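Local coordinates for putative TRAP PERIPLASMIC SOLUTE BINDING PROTEIN (PDB 4PBQ), which binds L-gulonate in the periplasm and probably delivers this or a related sugar acid to a TRAP transporter of the inner membrane, at residues L29-S34 with P38-L43; G101-P106 with K117-P122. All coordinates share one frame; numbering follows the deposited sequence.

Interaction 1 (L29-S34 with P38-L43); sequences LGHYNS and PSHIAL. With 2UF (L-gulonate), chain D.
Leu-29 and Leu-43 mark the far end of a contact between strand 25-30, with the turn that leaves it, and the first turn and a half of helix 38-54. Their CA atoms lie 9.5 Å apart, and the backbones draw closer at the other end, where the CA atoms of Ser-34 and His-40 are 7.2 Å apart. This is the first connection of a beta-alpha-beta unit, strand 25-30, helix 38-54, strand 59-64, in the family 7 solute-binding fold. Pro-38 O and Ser-39 O accept helical bonds from Ala-42 N and Leu-43 N.

The leucines reach toward each other tip to tip, CD2 of Leu-29 standing 3.7 Å from CD1 of Leu-43, with Leu-63 of strand 59-64 against both. Beside them the rings of His-31 and His-40 meet rim to rim, their planes at 44°. A nearly straight hydrogen bond joins NE2 of His-31 to ND1 of His-40 at 3.0 Å, each nitrogen lying in the plane of the other ring; either may be the donor. With chi1 of 68°, the His-31 ring is set between its own backbone N and carbonyl carbon and points its NE2 edge at His-40, while ND1 takes a weak bond from Asn-33 N. Pro-65 touches both histidine side chains.

Tyr-32 turns the other way, into the pocket, where its OH lies 2.8 Å from O3 of L-gulonate; a second ligand oxygen, O5, is 3.3 Å from the same OH. Ser-39 OG is already hydrogen-bonded to His-37 ND1 and is too far from Asn-33 for a direct bond. A water bridges them, accepting from Asn-33 ND2 at 3.0 Å and sitting 2.8 Å from Ser-39 OG.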
ATOM      1  N   LEU A  29      -2.825  15.898   7.300  1.00  6.16           N
ATOM      2  CA  LEU A  29      -2.641  14.458   7.047  1.00  5.53           C
ATOM      3  C   LEU A  29      -3.043  14.142   5.619  1.00  6.05           C
ATOM      4  O   LEU A  29      -4.233  14.200   5.239  1.00  7.80           O
ATOM      5  CB  LEU A  29      -3.472  13.641   8.039  1.00  5.63           C
ATOM      6  CG  LEU A  29      -3.144  12.148   8.089  1.00  8.10           C
ATOM      7  CD1 LEU A  29      -3.733  11.593   9.372  1.00  8.99           C
ATOM      8  CD2 LEU A  29      -3.644  11.381   6.880  1.00 10.21           C
ATOM      9  N   GLY A  30      -2.053  13.799   4.798  1.00  7.28           N
ATOM     10  CA  GLY A  30      -2.317  13.575   3.390  1.00  5.53           C
ATOM     11  C   GLY A  30      -2.216  12.115   2.988  1.00  5.52           C
ATOM     12  O   GLY A  30      -1.412  11.389   3.531  1.00  5.86           O
ATOM     13  N   HIS A  31      -3.073  11.699   2.068  1.00  6.07           N
ATOM     14  CA  HIS A  31      -2.969  10.357   1.504  1.00  5.50           C
ATOM     15  C   HIS A  31      -3.522  10.327   0.085  1.00  6.28           C
ATOM     16  O   HIS A  31      -4.106  11.308  -0.393  1.00  7.06           O
ATOM     17  CB  HIS A  31      -3.625   9.320   2.414  1.00  7.01           C
ATOM     18  CG  HIS A  31      -5.105   9.429   2.508  1.00  6.64           C
ATOM     19  ND1 HIS A  31      -5.964   8.716   1.700  1.00  9.46           N
ATOM     20  CD2 HIS A  31      -5.885  10.150   3.350  1.00  8.88           C
ATOM     21  CE1 HIS A  31      -7.211   8.991   2.043  1.00 13.27           C
ATOM     22  NE2 HIS A  31      -7.184   9.861   3.037  1.00  8.56           N
ATOM     23  N   TYR A  32      -3.313   9.194  -0.595  1.00  6.37           N
ATOM     24  CA  TYR A  32      -3.688   9.053  -1.997  1.00  7.00           C
ATOM     25  C   TYR A  32      -5.016   8.360  -2.302  1.00  6.88           C
ATOM     26  O   TYR A  32      -5.480   8.379  -3.452  1.00  7.50           O
ATOM     27  CB  TYR A  32      -2.573   8.321  -2.757  1.00  5.15           C
ATOM     28  CG  TYR A  32      -2.318   6.851  -2.483  1.00  7.05           C
ATOM     29  CD1 TYR A  32      -3.161   5.871  -2.991  1.00  6.13           C
ATOM     30  CD2 TYR A  32      -1.170   6.439  -1.799  1.00  7.67           C
ATOM     31  CE1 TYR A  32      -2.889   4.528  -2.809  1.00  4.53           C
ATOM     32  CE2 TYR A  32      -0.895   5.079  -1.614  1.00  8.45           C
ATOM     33  CZ  TYR A  32      -1.754   4.142  -2.122  1.00  6.93           C
ATOM     34  OH  TYR A  32      -1.470   2.795  -1.949  1.00  9.27           O
ATOM     35  N   ASN A  33      -5.593   7.722  -1.291  1.00  8.05           N
ATOM     36  CA  ASN A  33      -6.876   7.053  -1.429  1.00  7.01           C
ATOM     37  C   ASN A  33      -8.087   8.013  -1.432  1.00  8.66           C
ATOM     38  O   ASN A  33      -7.963   9.192  -1.103  1.00  5.89           O
ATOM     39  CB  ASN A  33      -7.006   5.944  -0.364  1.00  6.72           C
ATOM     40  CG  ASN A  33      -6.333   4.633  -0.802  1.00  9.16           C
ATOM     41  OD1 ASN A  33      -6.554   4.155  -1.909  1.00  9.80           O
ATOM     42  ND2 ASN A  33      -5.543   4.062   0.065  1.00  8.45           N
ATOM     43  N   SER A  34      -9.242   7.490  -1.860  1.00  9.66           N
ATOM     44  CA  SER A  34     -10.501   8.208  -1.880  1.00 10.55           C
ATOM     45  C   SER A  34     -11.004   8.520  -0.476  1.00  7.53           C
ATOM     46  O   SER A  34     -10.645   7.851   0.482  1.00  9.21           O
ATOM     47  CB  SER A  34     -11.538   7.328  -2.589  1.00 10.70           C
ATOM     48  OG  SER A  34     -12.837   7.729  -2.337  1.00 18.34           O
ATOM     49  N   PRO A  38     -11.656   2.721   3.158  1.00  7.14           N
ATOM     50  CA  PRO A  38     -11.677   2.440   4.613  1.00  7.99           C
ATOM     51  C   PRO A  38     -10.640   3.172   5.470  1.00  8.30           C
ATOM     52  O   PRO A  38     -10.916   3.511   6.621  1.00  8.83           O
ATOM     53  CB  PRO A  38     -11.455   0.922   4.666  1.00  8.00           C
ATOM     54  CG  PRO A  38     -12.145   0.433   3.406  1.00 14.59           C
ATOM     55  CD  PRO A  38     -11.760   1.487   2.368  1.00  9.18           C
ATOM     56  N   SER A  39      -9.451   3.398   4.941  1.00  7.93           N
ATOM     57  CA  SER A  39      -8.448   4.202   5.636  1.00  6.23           C
ATOM     58  C   SER A  39      -8.966   5.603   5.961  1.00  7.76           C
ATOM     59  O   SER A  39      -8.745   6.117   7.064  1.00  9.32           O
ATOM     60  CB  SER A  39      -7.125   4.277   4.830  1.00  7.54           C
ATOM     61  OG  SER A  39      -7.324   4.890   3.577  1.00  9.29           O
ATOM     62  N   HIS A  40      -9.680   6.225   5.033  1.00  5.56           N
ATOM     63  CA  HIS A  40     -10.142   7.580   5.268  1.00  7.00           C
ATOM     64  C   HIS A  40     -11.248   7.577   6.298  1.00  9.70           C
ATOM     65  O   HIS A  40     -11.257   8.412   7.189  1.00  8.55           O
ATOM     66  CB  HIS A  40     -10.680   8.243   4.006  1.00  6.64           C
ATOM     67  CG  HIS A  40     -10.930   9.708   4.182  1.00  6.22           C
ATOM     68  ND1 HIS A  40      -9.936  10.647   4.066  1.00 10.10           N
ATOM     69  CD2 HIS A  40     -12.048  10.398   4.497  1.00 10.74           C
ATOM     70  CE1 HIS A  40     -10.420  11.852   4.308  1.00 10.24           C
ATOM     71  NE2 HIS A  40     -11.704  11.726   4.572  1.00 10.91           N
ATOM     72  N   ILE A  41     -12.177   6.640   6.147  1.00 11.52           N
ATOM     73  CA  ILE A  41     -13.308   6.521   7.064  1.00  8.46           C
ATOM     74  C   ILE A  41     -12.800   6.274   8.476  1.00 10.90           C
ATOM     75  O   ILE A  41     -13.249   6.915   9.422  1.00 10.16           O
ATOM     76  CB  ILE A  41     -14.252   5.383   6.614  1.00  7.87           C
ATOM     77  CG1 ILE A  41     -14.966   5.778   5.308  1.00 13.04           C
ATOM     78  CG2 ILE A  41     -15.305   5.106   7.649  1.00 11.18           C
ATOM     79  CD1 ILE A  41     -15.671   4.631   4.615  1.00 17.87           C
ATOM     80  N   ALA A  42     -11.852   5.352   8.613  1.00  9.21           N
ATOM     81  CA  ALA A  42     -11.264   5.058   9.922  1.00  7.95           C
ATOM     82  C   ALA A  42     -10.440   6.223  10.495  1.00  9.03           C
ATOM     83  O   ALA A  42     -10.445   6.445  11.708  1.00 10.59           O
ATOM     84  CB  ALA A  42     -10.436   3.763   9.858  1.00 11.06           C
ATOM     85  N   LEU A  43      -9.746   6.967   9.637  1.00  7.76           N
ATOM     86  CA  LEU A  43      -9.055   8.180  10.063  1.00 11.39           C
ATOM     87  C   LEU A  43     -10.056   9.172  10.637  1.00 10.74           C
ATOM     88  O   LEU A  43      -9.817   9.779  11.682  1.00 10.65           O
ATOM     89  CB  LEU A  43      -8.339   8.837   8.889  1.00  9.34           C
ATOM     90  CG  LEU A  43      -6.977   8.308   8.492  1.00  9.37           C
ATOM     91  CD1 LEU A  43      -6.505   9.072   7.281  1.00 11.84           C
ATOM     92  CD2 LEU A  43      -5.951   8.399   9.621  1.00 12.27           C
TER
HETATM   93  O6A 2UF D 401       0.552   4.200  -6.875  1.00  6.48           O
HETATM   94  C6  2UF D 401       0.361   3.019  -6.554  1.00 10.19           C
HETATM   95  O6B 2UF D 401       0.052   2.102  -7.329  1.00  8.56           O
HETATM   96  C5  2UF D 401       0.465   2.685  -5.051  1.00  8.06           C
HETATM   97  O5  2UF D 401      -0.374   1.584  -4.779  1.00  5.42           O
HETATM   98  C4  2UF D 401       1.921   2.339  -4.664  1.00  8.76           C
HETATM   99  O4  2UF D 401       2.755   3.499  -4.824  1.00  6.81           O
HETATM  100  C3  2UF D 401       1.967   1.825  -3.210  1.00  5.48           C
HETATM  101  O3  2UF D 401       1.267   2.714  -2.273  1.00  5.86           O
HETATM  102  C2  2UF D 401       3.415   1.647  -2.723  1.00  6.75           C
HETATM  103  O2  2UF D 401       3.308   0.863  -1.550  1.00  6.20           O
HETATM  104  C1  2UF D 401       4.279   0.845  -3.744  1.00  4.97           C
HETATM  105  O1  2UF D 401       5.553   0.593  -3.128  1.00  6.69           O
HETATM  106  O   HOH W   1      -4.881   5.679   2.479  1.00 10.79           O

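Interaction 2 (G101-P106 with K117-P122). With 2UF (L-gulonate), chain D.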
ATOM      1  N   GLY A 101      10.688  -1.695   1.978  1.00 11.10           N
ATOM      2  CA  GLY A 101       9.853  -2.259   0.940  1.00 10.46           C
ATOM      3  C   GLY A 101       9.566  -3.756   1.068  1.00  7.19           C
ATOM      4  O   GLY A 101       8.859  -4.332   0.221  1.00  9.07           O
ATOM      5  N   VAL A 102      10.105  -4.383   2.115  1.00  8.39           N
ATOM      6  CA  VAL A 102      10.054  -5.836   2.247  1.00  9.30           C
ATOM      7  C   VAL A 102       8.624  -6.390   2.259  1.00  9.83           C
ATOM      8  O   VAL A 102       8.395  -7.489   1.766  1.00  9.78           O
ATOM      9  CB  VAL A 102      10.836  -6.329   3.494  1.00  7.74           C
ATOM     10  CG1 VAL A 102      10.194  -5.857   4.792  1.00 10.58           C
ATOM     11  CG2 VAL A 102      10.970  -7.843   3.484  1.00 13.91           C
ATOM     12  N   TRP A 103       7.665  -5.630   2.789  1.00  9.02           N
ATOM     13  CA  TRP A 103       6.300  -6.152   2.954  1.00  7.48           C
ATOM     14  C   TRP A 103       5.615  -6.414   1.625  1.00  7.35           C
ATOM     15  O   TRP A 103       4.673  -7.180   1.594  1.00 10.25           O
ATOM     16  CB  TRP A 103       5.430  -5.200   3.807  1.00 10.08           C
ATOM     17  CG  TRP A 103       6.179  -4.695   4.976  1.00 10.07           C
ATOM     18  CD1 TRP A 103       6.550  -3.399   5.231  1.00  8.42           C
ATOM     19  CD2 TRP A 103       6.695  -5.478   6.063  1.00 13.03           C
ATOM     20  NE1 TRP A 103       7.273  -3.339   6.400  1.00 11.91           N
ATOM     21  CE2 TRP A 103       7.369  -4.604   6.927  1.00 12.44           C
ATOM     22  CE3 TRP A 103       6.653  -6.842   6.387  1.00  9.48           C
ATOM     23  CZ2 TRP A 103       7.995  -5.044   8.074  1.00 12.19           C
ATOM     24  CZ3 TRP A 103       7.278  -7.267   7.546  1.00  8.95           C
ATOM     25  CH2 TRP A 103       7.940  -6.384   8.362  1.00 12.36           C
ATOM     26  N   GLU A 104       6.088  -5.759   0.560  1.00 10.66           N
ATOM     27  CA  GLU A 104       5.559  -5.915  -0.786  1.00  8.71           C
ATOM     28  C   GLU A 104       6.340  -6.939  -1.633  1.00  6.63           C
ATOM     29  O   GLU A 104       6.074  -7.090  -2.816  1.00  8.07           O
ATOM     30  CB  GLU A 104       5.507  -4.562  -1.496  1.00 10.04           C
ATOM     31  CG  GLU A 104       4.303  -3.699  -1.033  1.00  7.51           C
ATOM     32  CD  GLU A 104       4.310  -2.278  -1.600  1.00  7.32           C
ATOM     33  OE1 GLU A 104       5.414  -1.774  -1.928  1.00  7.57           O
ATOM     34  OE2 GLU A 104       3.203  -1.697  -1.776  1.00  7.98           O
ATOM     35  N   TRP A 105       7.259  -7.687  -1.036  1.00  8.71           N
ATOM     36  CA  TRP A 105       7.902  -8.752  -1.791  1.00  7.58           C
ATOM     37  C   TRP A 105       6.837  -9.783  -2.192  1.00  9.73           C
ATOM     38  O   TRP A 105       5.947 -10.110  -1.403  1.00  9.48           O
ATOM     39  CB  TRP A 105       9.041  -9.374  -0.991  1.00  9.91           C
ATOM     40  CG  TRP A 105      10.241  -8.462  -0.843  1.00 10.99           C
ATOM     41  CD1 TRP A 105      10.351  -7.170  -1.282  1.00 11.15           C
ATOM     42  CD2 TRP A 105      11.459  -8.763  -0.173  1.00 10.18           C
ATOM     43  NE1 TRP A 105      11.586  -6.658  -0.935  1.00 14.40           N
ATOM     44  CE2 TRP A 105      12.279  -7.616  -0.252  1.00 10.94           C
ATOM     45  CE3 TRP A 105      11.949  -9.895   0.483  1.00 13.70           C
ATOM     46  CZ2 TRP A 105      13.559  -7.582   0.289  1.00 14.83           C
ATOM     47  CZ3 TRP A 105      13.223  -9.855   1.013  1.00 13.52           C
ATOM     48  CH2 TRP A 105      14.012  -8.710   0.908  1.00 13.09           C
ATOM     49  N   PRO A 106       6.925 -10.319  -3.419  1.00  8.73           N
ATOM     50  CA  PRO A 106       5.813 -11.146  -3.930  1.00 13.20           C
ATOM     51  C   PRO A 106       5.581 -12.433  -3.143  1.00 11.60           C
ATOM     52  O   PRO A 106       6.530 -13.104  -2.727  1.00 13.38           O
ATOM     53  CB  PRO A 106       6.243 -11.445  -5.372  1.00 10.66           C
ATOM     54  CG  PRO A 106       7.068 -10.267  -5.738  1.00 16.01           C
ATOM     55  CD  PRO A 106       7.863  -9.960  -4.493  1.00 13.28           C
ATOM     56  N   LYS A 117      -1.118 -10.291  10.832  1.00 10.87           N
ATOM     57  CA  LYS A 117      -0.399 -10.940  11.915  1.00 12.96           C
ATOM     58  C   LYS A 117       1.081 -10.609  11.868  1.00 11.62           C
ATOM     59  O   LYS A 117       1.681 -10.273  12.900  1.00 14.17           O
ATOM     60  CB  LYS A 117      -0.614 -12.452  11.857  1.00 12.05           C
ATOM     61  CG  LYS A 117      -0.035 -13.223  13.016  1.00 14.37           C
ATOM     62  CD  LYS A 117      -0.256 -14.728  12.822  1.00 17.63           C
ATOM     63  CE  LYS A 117       0.195 -15.514  14.053  1.00 22.28           C
ATOM     64  NZ  LYS A 117      -0.058 -16.956  13.840  1.00 25.52           N
ATOM     65  N   VAL A 118       1.677 -10.697  10.684  1.00  9.91           N
ATOM     66  CA  VAL A 118       3.089 -10.380  10.559  1.00  9.89           C
ATOM     67  C   VAL A 118       3.348  -8.882  10.797  1.00  9.32           C
ATOM     68  O   VAL A 118       4.344  -8.515  11.407  1.00 11.76           O
ATOM     69  CB  VAL A 118       3.639 -10.765   9.185  1.00  9.61           C
ATOM     70  CG1 VAL A 118       5.029 -10.212   9.012  1.00 12.63           C
ATOM     71  CG2 VAL A 118       3.630 -12.285   9.024  1.00 12.88           C
ATOM     72  N   LEU A 119       2.464  -8.030  10.305  1.00  9.40           N
ATOM     73  CA  LEU A 119       2.665  -6.576  10.465  1.00  8.10           C
ATOM     74  C   LEU A 119       2.431  -6.120  11.903  1.00 13.97           C
ATOM     75  O   LEU A 119       2.766  -4.981  12.284  1.00 12.01           O
ATOM     76  CB  LEU A 119       1.752  -5.800   9.519  1.00  7.30           C
ATOM     77  CG  LEU A 119       2.160  -5.970   8.054  1.00  8.28           C
ATOM     78  CD1 LEU A 119       1.109  -5.462   7.108  1.00 10.08           C
ATOM     79  CD2 LEU A 119       3.496  -5.301   7.750  1.00  8.02           C
ATOM     80  N   GLU A 120       1.853  -7.009  12.693  1.00 14.03           N
ATOM     81  CA  GLU A 120       1.706  -6.769  14.126  1.00 16.98           C
ATOM     82  C   GLU A 120       2.828  -7.427  14.956  1.00 22.27           C
ATOM     83  O   GLU A 120       2.800  -7.385  16.189  1.00 24.83           O
ATOM     84  CB  GLU A 120       0.280  -7.165  14.578  1.00 17.87           C
ATOM     85  CG  GLU A 120      -0.741  -6.160  14.032  1.00 21.59           C
ATOM     86  CD  GLU A 120      -2.207  -6.493  14.267  1.00 28.63           C
ATOM     87  OE1 GLU A 120      -2.518  -7.602  14.739  1.00 29.87           O
ATOM     88  OE2 GLU A 120      -3.050  -5.622  13.940  1.00 26.67           O
ATOM     89  N   SER A 121       3.839  -7.989  14.291  1.00 18.52           N
ATOM     90  CA  SER A 121       4.879  -8.742  15.003  1.00 19.30           C
ATOM     91  C   SER A 121       6.080  -7.862  15.344  1.00 19.24           C
ATOM     92  O   SER A 121       6.195  -6.749  14.863  1.00 15.61           O
ATOM     93  CB  SER A 121       5.342  -9.936  14.163  1.00 17.81           C
ATOM     94  OG  SER A 121       6.197  -9.525  13.117  1.00 19.73           O
ATOM     95  N   PRO A 122       6.983  -8.360  16.194  1.00 18.96           N
ATOM     96  CA  PRO A 122       8.133  -7.544  16.585  1.00 18.00           C
ATOM     97  C   PRO A 122       9.014  -7.109  15.425  1.00 13.58           C
ATOM     98  O   PRO A 122       9.486  -5.965  15.423  1.00 16.81           O
ATOM     99  CB  PRO A 122       8.911  -8.480  17.531  1.00 23.78           C
ATOM    100  CG  PRO A 122       7.864  -9.322  18.152  1.00 22.00           C
ATOM    101  CD  PRO A 122       6.830  -9.542  17.062  1.00 24.77           C
TER
HETATM  102  O6A 2UF D 401       0.552   4.200  -6.875  1.00  6.48           O
HETATM  103  C6  2UF D 401       0.361   3.019  -6.554  1.00 10.19           C
HETATM  104  O6B 2UF D 401       0.052   2.102  -7.329  1.00  8.56           O
HETATM  105  C5  2UF D 401       0.465   2.685  -5.051  1.00  8.06           C
HETATM  106  O5  2UF D 401      -0.374   1.584  -4.779  1.00  5.42           O
HETATM  107  C4  2UF D 401       1.921   2.339  -4.664  1.00  8.76           C
HETATM  108  O4  2UF D 401       2.755   3.499  -4.824  1.00  6.81           O
HETATM  109  C3  2UF D 401       1.967   1.825  -3.210  1.00  5.48           C
HETATM  110  O3  2UF D 401       1.267   2.714  -2.273  1.00  5.86           O
HETATM  111  C2  2UF D 401       3.415   1.647  -2.723  1.00  6.75           C
HETATM  112  O2  2UF D 401       3.308   0.863  -1.550  1.00  6.20           O
HETATM  113  C1  2UF D 401       4.279   0.845  -3.744  1.00  4.97           C
HETATM  114  O1  2UF D 401       5.553   0.593  -3.128  1.00  6.69           O
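The loop that carries Glu-104 into the L-gulonate pocket packs, through the neighbouring Trp-103, on the C-terminal end of helix 112-119. Leu-119 lays its CD2 methyl over one face of the indole, 3.6 Å from CD2 of Trp-103, and 3.9 Å from the centroid of the six-membered ring. At 23° off the ring normal this is a CH-pi contact, offset from the centre of the six-membered ring toward CD2. Leu-119 owes the position to its CG standing anti to the carbonyl carbon (chi1 -69°), which carries the branch across to the indole. Val-118 adds CG1, 4.0 Å from Trp-103 CZ3 at the far end of the ring. The opposite face of the indole takes CG1 of Val-102 over its centre, so the ring is sandwiched between two aliphatic groups. Tyr-141 meets it edge-to-face, and Ala-124 and Ile-127 of helix 122-129 also pack on it.

In this family 7 solute-binding fold, residues 101-104 end a 3-10 segment, with Glu-104 N bonded to Gly-101 O. Consecutive residues of that turn serve different surroundings: Trp-103 goes into the apolar interior, and Glu-104 runs extended to the ligand. Its carboxylate takes two hydrogen bonds, from L-gulonate O1 to Glu-104 OE1 at 2.7 Å and from L-gulonate O2 to Glu-104 OE2 at 2.6 Å, so the two oxygens grip adjacent hydroxyls and fix the rotation of the group. Ser-232 OG also bonds OE2.

On the other side the helix gives way to the next one at Ser-121, the N-cap residue of helix 122-129. Its OG and N both donate to Val-118 O, the OG bond being 2.7 Å long and lying in the carbonyl plane on a lone pair.

Overall arrangement
Both contacts are buried, and each sends one side chain to the same L-gulonate, yet they do not touch: their centres are 21 Å apart and their nearest atoms about 6 Å. They follow one another along the chain and hold different elements. Interaction 1 ties a sheet strand to the helix that follows it, whereas interaction 2 sets a pocket loop on the end of a helix further along. Their chemistry differs accordingly. The 29-34/38-43 contact mixes a leucine pair with a histidine bond and a water bridge; the 101-106/117-122 contact is wholly apolar between its segments. At the ligand, a tyrosine hydroxyl contrasts with a two-pronged carboxylate.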